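Local atomic coordinates of tyrocidine synthase 2 (Brevibacillus parabrevis, PDB entry 6TA8), a protein that belongs to the tyrocidine synthases and, in the part modelled here, has the two-lobed fold of the condensation-domain family. Residues K42-N47 with A161-V166; H53-A58 with I320-S325; K290-T295 with E445-S450. All blocks are in the same frame, centred on the assembly; numbering follows the deposited sequence.

Contact 1. Residues K42-N47 with A161-V166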
loop_
_atom_site.group_PDB
_atom_site.type_symbol
_atom_site.label_atom_id
_atom_site.label_comp_id
_atom_site.label_asym_id
_atom_site.label_seq_id
_atom_site.Cartn_x
_atom_site.Cartn_y
_atom_site.Cartn_z
ATOM N N LYS A 42 10.760 8.721 -5.148
ATOM C CA LYS A 42 11.527 9.858 -4.647
ATOM C C LYS A 42 11.201 10.138 -3.187
ATOM O O LYS A 42 12.088 10.489 -2.400
ATOM C CB LYS A 42 11.247 11.097 -5.500
ATOM C CG LYS A 42 12.231 11.324 -6.634
ATOM C CD LYS A 42 12.119 12.746 -7.166
ATOM C CE LYS A 42 13.217 13.058 -8.168
ATOM N NZ LYS A 42 13.015 12.340 -9.457
ATOM N N TRP A 43 9.929 9.992 -2.809
ATOM C CA TRP A 43 9.528 10.222 -1.425
ATOM C C TRP A 43 10.178 9.222 -0.478
ATOM O O TRP A 43 10.456 9.555 0.680
ATOM C CB TRP A 43 8.004 10.159 -1.313
ATOM C CG TRP A 43 7.488 10.051 0.089
ATOM C CD1 TRP A 43 7.196 11.080 0.935
ATOM C CD2 TRP A 43 7.192 8.846 0.805
ATOM N NE1 TRP A 43 6.741 10.591 2.136
ATOM C CE2 TRP A 43 6.730 9.221 2.082
ATOM C CE3 TRP A 43 7.279 7.485 0.493
ATOM C CZ2 TRP A 43 6.354 8.287 3.045
ATOM C CZ3 TRP A 43 6.903 6.559 1.450
ATOM C CH2 TRP A 43 6.448 6.964 2.710
ATOM N N PHE A 44 10.432 7.999 -0.948
ATOM C CA PHE A 44 11.057 6.991 -0.098
ATOM C C PHE A 44 12.508 7.346 0.208
ATOM O O PHE A 44 12.965 7.191 1.346
ATOM C CB PHE A 44 10.964 5.617 -0.763
ATOM C CG PHE A 44 11.764 4.549 -0.071
ATOM C CD1 PHE A 44 11.270 3.915 1.057
ATOM C CD2 PHE A 44 13.007 4.170 -0.554
ATOM C CE1 PHE A 44 12.002 2.930 1.694
ATOM C CE2 PHE A 44 13.745 3.187 0.079
ATOM C CZ PHE A 44 13.241 2.566 1.204
ATOM N N PHE A 45 13.246 7.827 -0.795
ATOM C CA PHE A 45 14.650 8.163 -0.590
ATOM C C PHE A 45 14.824 9.487 0.143
ATOM O O PHE A 45 15.780 9.641 0.911
ATOM C CB PHE A 45 15.380 8.205 -1.932
ATOM C CG PHE A 45 15.576 6.853 -2.553
ATOM C CD1 PHE A 45 16.479 5.954 -2.012
ATOM C CD2 PHE A 45 14.855 6.479 -3.674
ATOM C CE1 PHE A 45 16.659 4.707 -2.576
ATOM C CE2 PHE A 45 15.030 5.234 -4.243
ATOM C CZ PHE A 45 15.935 4.347 -3.694
ATOM N N ALA A 46 13.919 10.445 -0.077
ATOM C CA ALA A 46 14.006 11.723 0.619
ATOM C C ALA A 46 13.794 11.575 2.119
ATOM O O ALA A 46 14.227 12.441 2.885
ATOM C CB ALA A 46 12.986 12.709 0.044
ATOM N N ASN A 47 13.134 10.499 2.554
ATOM C CA ASN A 47 12.955 10.271 3.983
ATOM C C ASN A 47 14.260 9.863 4.653
ATOM O O ASN A 47 14.431 10.090 5.857
ATOM C CB ASN A 47 11.886 9.204 4.212
ATOM C CG ASN A 47 10.497 9.791 4.339
ATOM O OD1 ASN A 47 10.172 10.438 5.336
ATOM N ND2 ASN A 47 9.665 9.566 3.329
ATOM N N ALA A 161 8.572 -12.301 0.203
ATOM C CA ALA A 161 8.879 -10.952 0.659
ATOM C C ALA A 161 9.549 -10.175 -0.465
ATOM O O ALA A 161 10.536 -10.639 -1.045
ATOM C CB ALA A 161 9.781 -10.981 1.894
ATOM N N ILE A 162 9.007 -8.999 -0.772
ATOM C CA ILE A 162 9.515 -8.144 -1.839
ATOM C C ILE A 162 9.648 -6.727 -1.304
ATOM O O ILE A 162 8.757 -6.233 -0.603
ATOM C CB ILE A 162 8.595 -8.165 -3.079
ATOM C CG1 ILE A 162 8.290 -9.603 -3.503
ATOM C CG2 ILE A 162 9.230 -7.402 -4.228
ATOM C CD1 ILE A 162 7.348 -9.698 -4.676
ATOM N N HIS A 163 10.761 -6.075 -1.635
ATOM C CA HIS A 163 10.962 -4.688 -1.239
ATOM C C HIS A 163 9.858 -3.810 -1.816
ATOM O O HIS A 163 9.441 -3.980 -2.965
ATOM C CB HIS A 163 12.330 -4.196 -1.710
ATOM C CG HIS A 163 12.818 -2.982 -0.983
ATOM N ND1 HIS A 163 12.474 -1.700 -1.357
ATOM C CD2 HIS A 163 13.627 -2.855 0.097
ATOM C CE1 HIS A 163 13.048 -0.837 -0.538
ATOM N NE2 HIS A 163 13.754 -1.510 0.353
ATOM N N HIS A 164 9.386 -2.860 -1.006
ATOM C CA HIS A 164 8.240 -2.035 -1.372
ATOM C C HIS A 164 8.504 -1.134 -2.573
ATOM O O HIS A 164 7.558 -0.526 -3.084
ATOM C CB HIS A 164 7.816 -1.182 -0.175
ATOM C CG HIS A 164 6.376 -0.773 -0.202
ATOM N ND1 HIS A 164 5.600 -0.851 -1.339
ATOM C CD2 HIS A 164 5.571 -0.281 0.769
ATOM C CE1 HIS A 164 4.379 -0.428 -1.066
ATOM N NE2 HIS A 164 4.335 -0.076 0.207
ATOM N N LEU A 165 9.749 -1.037 -3.038
ATOM C CA LEU A 165 10.075 -0.126 -4.126
ATOM C C LEU A 165 9.582 -0.606 -5.485
ATOM O O LEU A 165 9.671 0.157 -6.453
ATOM C CB LEU A 165 11.588 0.097 -4.183
ATOM C CG LEU A 165 12.145 1.263 -3.366
ATOM C CD1 LEU A 165 13.666 1.258 -3.406
ATOM C CD2 LEU A 165 11.596 2.587 -3.879
ATOM N N VAL A 166 9.069 -1.832 -5.588
ATOM C CA VAL A 166 8.708 -2.398 -6.885
ATOM C C VAL A 166 7.356 -3.099 -6.830
ATOM O O VAL A 166 6.969 -3.784 -7.783
ATOM C CB VAL A 166 9.795 -3.371 -7.381
ATOM C CG1 VAL A 166 11.052 -2.616 -7.791
ATOM C CG2 VAL A 166 10.112 -4.404 -6.309
#

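Contact 2. Residues H53-A58 with I320-S325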
loop_
_atom_site.group_PDB
_atom_site.type_symbol
_atom_site.label_atom_id
_atom_site.label_comp_id
_atom_site.label_asym_id
_atom_site.label_seq_id
_atom_site.Cartn_x
_atom_site.Cartn_y
_atom_site.Cartn_z
ATOM N N HIS A 53 17.011 -0.844 3.115
ATOM C CA HIS A 53 16.837 -2.127 2.446
ATOM C C HIS A 53 15.815 -3.007 3.152
ATOM O O HIS A 53 15.364 -4.000 2.571
ATOM C CB HIS A 53 18.175 -2.858 2.357
ATOM C CG HIS A 53 18.737 -3.245 3.689
ATOM N ND1 HIS A 53 19.509 -2.392 4.448
ATOM C CD2 HIS A 53 18.629 -4.390 4.404
ATOM C CE1 HIS A 53 19.856 -2.995 5.570
ATOM N NE2 HIS A 53 19.335 -4.209 5.569
ATOM N N HIS A 54 15.449 -2.672 4.387
ATOM C CA HIS A 54 14.445 -3.404 5.156
ATOM C C HIS A 54 13.199 -2.523 5.225
ATOM O O HIS A 54 13.020 -1.740 6.161
ATOM C CB HIS A 54 14.963 -3.764 6.545
ATOM C CG HIS A 54 14.121 -4.775 7.259
ATOM N ND1 HIS A 54 14.464 -5.294 8.489
ATOM C CD2 HIS A 54 12.951 -5.363 6.916
ATOM C CE1 HIS A 54 13.541 -6.157 8.874
ATOM N NE2 HIS A 54 12.611 -6.217 7.938
ATOM N N TRP A 55 12.337 -2.662 4.220
ATOM C CA TRP A 55 11.141 -1.844 4.074
ATOM C C TRP A 55 10.248 -2.478 3.018
ATOM O O TRP A 55 10.075 -1.924 1.929
ATOM C CB TRP A 55 11.516 -0.412 3.682
ATOM C CG TRP A 55 10.586 0.641 4.203
ATOM C CD1 TRP A 55 10.586 1.187 5.453
ATOM C CD2 TRP A 55 9.530 1.289 3.482
ATOM N NE1 TRP A 55 9.590 2.128 5.558
ATOM C CE2 TRP A 55 8.928 2.210 4.363
ATOM C CE3 TRP A 55 9.033 1.176 2.181
ATOM C CZ2 TRP A 55 7.856 3.014 3.983
ATOM C CZ3 TRP A 55 7.967 1.975 1.807
ATOM C CH2 TRP A 55 7.392 2.882 2.704
ATOM N N ASN A 56 9.687 -3.644 3.326
ATOM C CA ASN A 56 9.113 -4.531 2.326
ATOM C C ASN A 56 7.613 -4.712 2.543
ATOM O O ASN A 56 7.016 -4.167 3.475
ATOM C CB ASN A 56 9.808 -5.898 2.356
ATOM C CG ASN A 56 11.288 -5.798 2.665
ATOM O OD1 ASN A 56 11.962 -4.857 2.247
ATOM N ND2 ASN A 56 11.803 -6.776 3.399
ATOM N N GLN A 57 7.015 -5.485 1.640
ATOM C CA GLN A 57 5.685 -6.052 1.793
ATOM C C GLN A 57 5.796 -7.547 1.537
ATOM O O GLN A 57 6.554 -7.975 0.661
ATOM C CB GLN A 57 4.676 -5.416 0.824
ATOM C CG GLN A 57 4.182 -4.041 1.246
ATOM C CD GLN A 57 3.150 -3.475 0.290
ATOM O OE1 GLN A 57 3.043 -3.911 -0.857
ATOM N NE2 GLN A 57 2.383 -2.496 0.760
ATOM N N ALA A 58 5.054 -8.343 2.302
ATOM C CA ALA A 58 5.194 -9.789 2.212
ATOM C C ALA A 58 3.860 -10.464 2.485
ATOM O O ALA A 58 2.998 -9.919 3.180
ATOM C CB ALA A 58 6.257 -10.308 3.189
ATOM N N ILE A 320 3.315 -4.600 -12.699
ATOM C CA ILE A 320 3.707 -4.681 -11.298
ATOM C C ILE A 320 4.684 -3.551 -11.004
ATOM O O ILE A 320 5.631 -3.324 -11.768
ATOM C CB ILE A 320 4.322 -6.053 -10.973
ATOM C CG1 ILE A 320 3.227 -7.122 -10.945
ATOM C CG2 ILE A 320 5.078 -6.017 -9.651
ATOM C CD1 ILE A 320 3.716 -8.485 -10.529
ATOM N N GLY A 321 4.447 -2.836 -9.912
ATOM C CA GLY A 321 5.294 -1.716 -9.551
ATOM C C GLY A 321 4.722 -1.009 -8.346
ATOM O O GLY A 321 3.687 -1.400 -7.800
ATOM N N TRP A 322 5.421 0.046 -7.930
ATOM C CA TRP A 322 4.980 0.893 -6.822
ATOM C C TRP A 322 4.321 2.130 -7.424
ATOM O O TRP A 322 4.976 3.133 -7.708
ATOM C CB TRP A 322 6.144 1.255 -5.905
ATOM C CG TRP A 322 5.704 1.760 -4.561
ATOM C CD1 TRP A 322 4.437 1.742 -4.055
ATOM C CD2 TRP A 322 6.529 2.361 -3.554
ATOM N NE1 TRP A 322 4.421 2.292 -2.796
ATOM C CE2 TRP A 322 5.693 2.678 -2.465
ATOM C CE3 TRP A 322 7.893 2.657 -3.466
ATOM C CZ2 TRP A 322 6.176 3.278 -1.304
ATOM C CZ3 TRP A 322 8.369 3.253 -2.311
ATOM C CH2 TRP A 322 7.513 3.557 -1.247
ATOM N N PHE A 323 3.006 2.050 -7.619
ATOM C CA PHE A 323 2.230 3.114 -8.241
ATOM C C PHE A 323 1.516 3.996 -7.224
ATOM O O PHE A 323 0.698 4.833 -7.617
ATOM C CB PHE A 323 1.206 2.521 -9.212
ATOM C CG PHE A 323 1.808 1.962 -10.471
ATOM C CD1 PHE A 323 2.530 0.779 -10.447
ATOM C CD2 PHE A 323 1.640 2.614 -11.680
ATOM C CE1 PHE A 323 3.080 0.263 -11.606
ATOM C CE2 PHE A 323 2.184 2.103 -12.842
ATOM C CZ PHE A 323 2.906 0.927 -12.805
ATOM N N THR A 324 1.809 3.829 -5.935
ATOM C CA THR A 324 1.062 4.516 -4.887
ATOM C C THR A 324 1.128 6.029 -5.060
ATOM O O THR A 324 2.206 6.602 -5.241
ATOM C CB THR A 324 1.602 4.116 -3.513
ATOM O OG1 THR A 324 1.247 2.756 -3.237
ATOM C CG2 THR A 324 1.030 5.014 -2.424
ATOM N N SER A 325 -0.035 6.671 -5.010
ATOM C CA SER A 325 -0.147 8.121 -5.084
ATOM C C SER A 325 -0.668 8.646 -3.754
ATOM O O SER A 325 -1.697 8.176 -3.258
ATOM C CB SER A 325 -1.077 8.545 -6.222
ATOM O OG SER A 325 -2.435 8.340 -5.872
#

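Contact 3. Residues K290-T295 with E445-S450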
loop_
_atom_site.group_PDB
_atom_site.type_symbol
_atom_site.label_atom_id
_atom_site.label_comp_id
_atom_site.label_asym_id
_atom_site.label_seq_id
_atom_site.Cartn_x
_atom_site.Cartn_y
_atom_site.Cartn_z
ATOM N N LYS A 290 -13.224 13.699 15.607
ATOM C CA LYS A 290 -13.943 14.765 16.296
ATOM C C LYS A 290 -14.322 14.348 17.713
ATOM O O LYS A 290 -14.122 15.105 18.668
ATOM C CB LYS A 290 -15.186 15.160 15.499
ATOM C CG LYS A 290 -16.044 16.216 16.174
ATOM C CD LYS A 290 -17.255 16.571 15.329
ATOM C CE LYS A 290 -18.145 17.581 16.035
ATOM N NZ LYS A 290 -17.420 18.846 16.337
ATOM N N ASP A 291 -14.872 13.143 17.868
ATOM C CA ASP A 291 -15.223 12.652 19.196
ATOM C C ASP A 291 -14.005 12.259 20.020
ATOM O O ASP A 291 -14.138 12.060 21.232
ATOM C CB ASP A 291 -16.168 11.456 19.083
ATOM C CG ASP A 291 -17.613 11.871 18.920
ATOM O OD1 ASP A 291 -18.116 12.626 19.778
ATOM O OD2 ASP A 291 -18.247 11.444 17.933
ATOM N N TRP A 292 -12.832 12.149 19.400
ATOM C CA TRP A 292 -11.624 11.681 20.069
ATOM C C TRP A 292 -10.648 12.810 20.376
ATOM O O TRP A 292 -10.183 12.934 21.513
ATOM C CB TRP A 292 -10.943 10.609 19.208
ATOM C CG TRP A 292 -9.653 10.100 19.758
ATOM C CD1 TRP A 292 -9.483 9.284 20.836
ATOM C CD2 TRP A 292 -8.345 10.362 19.245
ATOM N NE1 TRP A 292 -8.149 9.025 21.031
ATOM C CE2 TRP A 292 -7.428 9.676 20.067
ATOM C CE3 TRP A 292 -7.861 11.112 18.174
ATOM C CZ2 TRP A 292 -6.058 9.720 19.850
ATOM C CZ3 TRP A 292 -6.512 11.147 17.959
ATOM C CH2 TRP A 292 -5.619 10.460 18.792
ATOM N N ALA A 293 -10.330 13.641 19.387
ATOM C CA ALA A 293 -9.408 14.752 19.571
ATOM C C ALA A 293 -10.116 16.087 19.757
ATOM O O ALA A 293 -9.445 17.097 19.994
ATOM C CB ALA A 293 -8.442 14.838 18.386
ATOM N N HIS A 294 -11.446 16.113 19.656
ATOM C CA HIS A 294 -12.240 17.331 19.832
ATOM C C HIS A 294 -11.808 18.420 18.852
ATOM O O HIS A 294 -11.498 19.551 19.233
ATOM C CB HIS A 294 -12.175 17.826 21.280
ATOM C CG HIS A 294 -12.716 16.846 22.273
ATOM N ND1 HIS A 294 -11.908 16.136 23.134
ATOM C CD2 HIS A 294 -13.985 16.449 22.534
ATOM C CE1 HIS A 294 -12.656 15.348 23.887
ATOM N NE2 HIS A 294 -13.919 15.519 23.543
ATOM N N THR A 295 -11.791 18.065 17.573
ATOM C CA THR A 295 -11.462 18.977 16.488
ATOM C C THR A 295 -12.666 19.128 15.566
ATOM O O THR A 295 -13.717 18.514 15.767
ATOM C CB THR A 295 -10.246 18.478 15.699
ATOM O OG1 THR A 295 -10.644 17.403 14.837
ATOM C CG2 THR A 295 -9.156 17.991 16.639
ATOM N N GLU A 445 -2.313 2.418 24.755
ATOM C CA GLU A 445 -3.285 1.624 24.010
ATOM C C GLU A 445 -4.723 2.001 24.340
ATOM O O GLU A 445 -5.623 1.737 23.536
ATOM C CB GLU A 445 -3.066 0.134 24.277
ATOM C CG GLU A 445 -3.613 -0.772 23.187
ATOM C CD GLU A 445 -3.768 -2.208 23.643
ATOM O OE1 GLU A 445 -4.716 -2.491 24.407
ATOM O OE2 GLU A 445 -2.946 -3.055 23.234
ATOM N N LYS A 446 -4.954 2.618 25.499
ATOM C CA LYS A 446 -6.299 3.032 25.878
ATOM C C LYS A 446 -6.742 4.263 25.094
ATOM O O LYS A 446 -7.917 4.380 24.731
ATOM C CB LYS A 446 -6.361 3.304 27.384
ATOM C CG LYS A 446 -6.556 2.065 28.261
ATOM C CD LYS A 446 -5.383 1.093 28.170
ATOM C CE LYS A 446 -4.064 1.769 28.521
ATOM N NZ LYS A 446 -2.902 1.074 27.897
ATOM N N THR A 447 -5.815 5.186 24.830
ATOM C CA THR A 447 -6.140 6.353 24.015
ATOM C C THR A 447 -6.427 5.952 22.573
ATOM O O THR A 447 -7.312 6.524 21.925
ATOM C CB THR A 447 -4.998 7.367 24.070
ATOM O OG1 THR A 447 -4.698 7.676 25.436
ATOM C CG2 THR A 447 -5.375 8.647 23.336
ATOM N N ILE A 448 -5.691 4.968 22.054
ATOM C CA ILE A 448 -5.937 4.499 20.695
ATOM C C ILE A 448 -7.231 3.698 20.632
ATOM O O ILE A 448 -7.985 3.787 19.656
ATOM C CB ILE A 448 -4.734 3.681 20.191
ATOM C CG1 ILE A 448 -3.470 4.542 20.198
ATOM C CG2 ILE A 448 -5.000 3.139 18.794
ATOM C CD1 ILE A 448 -3.589 5.802 19.368
ATOM N N ALA A 449 -7.514 2.910 21.673
ATOM C CA ALA A 449 -8.744 2.125 21.694
ATOM C C ALA A 449 -9.979 3.016 21.712
ATOM O O ALA A 449 -11.038 2.618 21.216
ATOM C CB ALA A 449 -8.752 1.185 22.899
ATOM N N SER A 450 -9.865 4.218 22.282
ATOM C CA SER A 450 -10.990 5.148 22.275
ATOM C C SER A 450 -11.286 5.638 20.864
ATOM O O SER A 450 -12.452 5.732 20.463
ATOM C CB SER A 450 -10.700 6.323 23.207
ATOM O OG SER A 450 -11.737 7.286 23.153
#

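Contact 1. Residues K42-N47 with A161-V166
Phe44 of helix 39-46 packs against His163 and Leu165, and its neighbour Phe45 against Leu165, where strand 155-163 runs out into the HHxxxDG signature of the condensation-domain family. The motif begins at His163 and His164; two of its residues, His163 and Leu165, pack against the helix, and the four touching residues are all buried.

The apolar part centres on Leu165. Its CD2 meets Phe44 CD2 at 3.9 Å, while Leu165 CD1 reaches both rings, lying 3.8 Å from Phe45 CZ and 4.0 Å from Phe44 CE2. The leucine side chain runs at about a right angle to both phenylalanines. Within the helix, Phe44 CD2 sits over the centre of one face of the Phe45 ring, which brings both rings within touch of the same leucine methyl.

The aromatic part joins Phe44 to His163. Phe44 CG is anti to the backbone N (chi1 171°), and from there the ring points at the imidazole, which comes from the opposite direction. The planes are nearly perpendicular, at 89°, but the approach is oblique, with centroids 5.7 Å apart. Phe44 CZ meets the rim of the imidazole, near its plane, 3.8 Å from His163 CE1.

No hydrogen bond crosses the contact. Instead polar bonds fix the imidazole from both of its nitrogens: His163 NE2 is paired with the carbonyl O of Arg52, and His163 ND1 accepts from Leu165 N at 3.3 Å, with the N-H arriving 20° out of the ring plane.

Contact 2. Residues H53-A58 with I320-S325
Trp55 and Trp322 make the whole of this contact, through the six-membered halves of their indoles. Trp55 CZ3 lies 3.5 Å from Trp322 CH2, with Trp322 CZ2 next at 3.8 Å from the same atom. The side chains cross at about a right angle, and the ring planes meet obliquely, at 49°, with centroids 5.7 Å apart. A chi1 of -163° swings the Trp322 indole well clear of its own backbone N and out of its loop toward Trp55.

The next shell holds both indoles. Trp55 stacks on Phe49, and Trp322 stacks on His164 of the HHxxxDG signature. In 53-58 the backbone N of Trp55 donates to Asn56 OD1 at 3.0 Å, arriving above the carbonyl plane, while Asn56 ND2 is bonded to Gln134 O. In 320-325 Phe323 N binds Asp168 OD2 and Gly321 O pairs with Ser171 OG, so this loop is fastened next to the signature on both flanks of Trp322.

The link across is carbon on carbon, without a hydrogen bond, so it is probably dispersive and little directional; the angle between the rings is probably set by the Phe49 and His164 stacks and the backbone bonds.

Contact 3. Residues K290-T295 with E445-S450
Trp292, in the last turn of helix 277-293, reaches across to Thr447 and Ser450 in the first turns of helix 445-466, and it supplies 89 of the 159 Å² buried between the segments. Its first side-chain torsion is fully extended (chi1 177°), an arrangement that carries the indole away from its own helix and over to the other.

One hydrogen bond crosses. Trp292 NE1 donates to the main-chain O of Thr447 at 2.8 Å, a bond of normal length but bent, with an N-H...O angle of 134°. Neither group lies in the other's plane: the oxygen is out of the indole plane, and the donor in turn is tilted from the carbonyl plane, with a C=O...N angle of 143°. The indole N-H is thereby satisfied by a backbone atom of the neighbouring helix.

Both helices belong to the lobe of the condensation-domain fold built on the mixed sheet that contains strands 250-256, 297-304 and 431-439. Ile448, on the same helical turn as Thr447, packs on Leu253 and Tyr438 of that sheet, and after His294, which leaves the helix with positive phi, the chain leads into strand 297-304.

Van der Waals contacts flank the bond. Thr447 CG2 sits beyond the NE1 and CZ2 side of the indole, on the other side of its plane from Thr447 O, 3.6 Å from Trp292 NE1 and 3.7 Å from Trp292 CZ2; the two side chains cross at about a right angle. The other branch, Thr447 OG1, bonds to Asp239 OD2. Leu236 and Leu451 also touch the indole. At its pyrrole end Ser450 OG sits at the ring edge, near the plane, 3.8 Å from Trp292 CD1, while Ser450 CB is 4.0 Å from that carbon.

In the fold
From the N terminus, helix 39-46 opens contact 1 and the loop into strand 56-63 opens contact 2. Contact 1 closes first, at the end of strand 155-163, tying helix 39-46 to the sheet of that strand; contact 2 waits until 320-325, so the two cross. They also touch: His164 N and Trp55 O are 3.2 Å apart, a probable hydrogen bond just beyond the ends of the neighbouring strands 56-63 and 155-163. Contact 3 opens at 290-295, before contact 2 closes, and crosses it in turn; it closes at 445-450, in series with contact 1. Contact 2 ties that sheet to the loop leading into strand 325-332 of the other lobe, where contact 3 joins helices 277-293 and 445-466, its nearest atoms about 19 Å from either of the others.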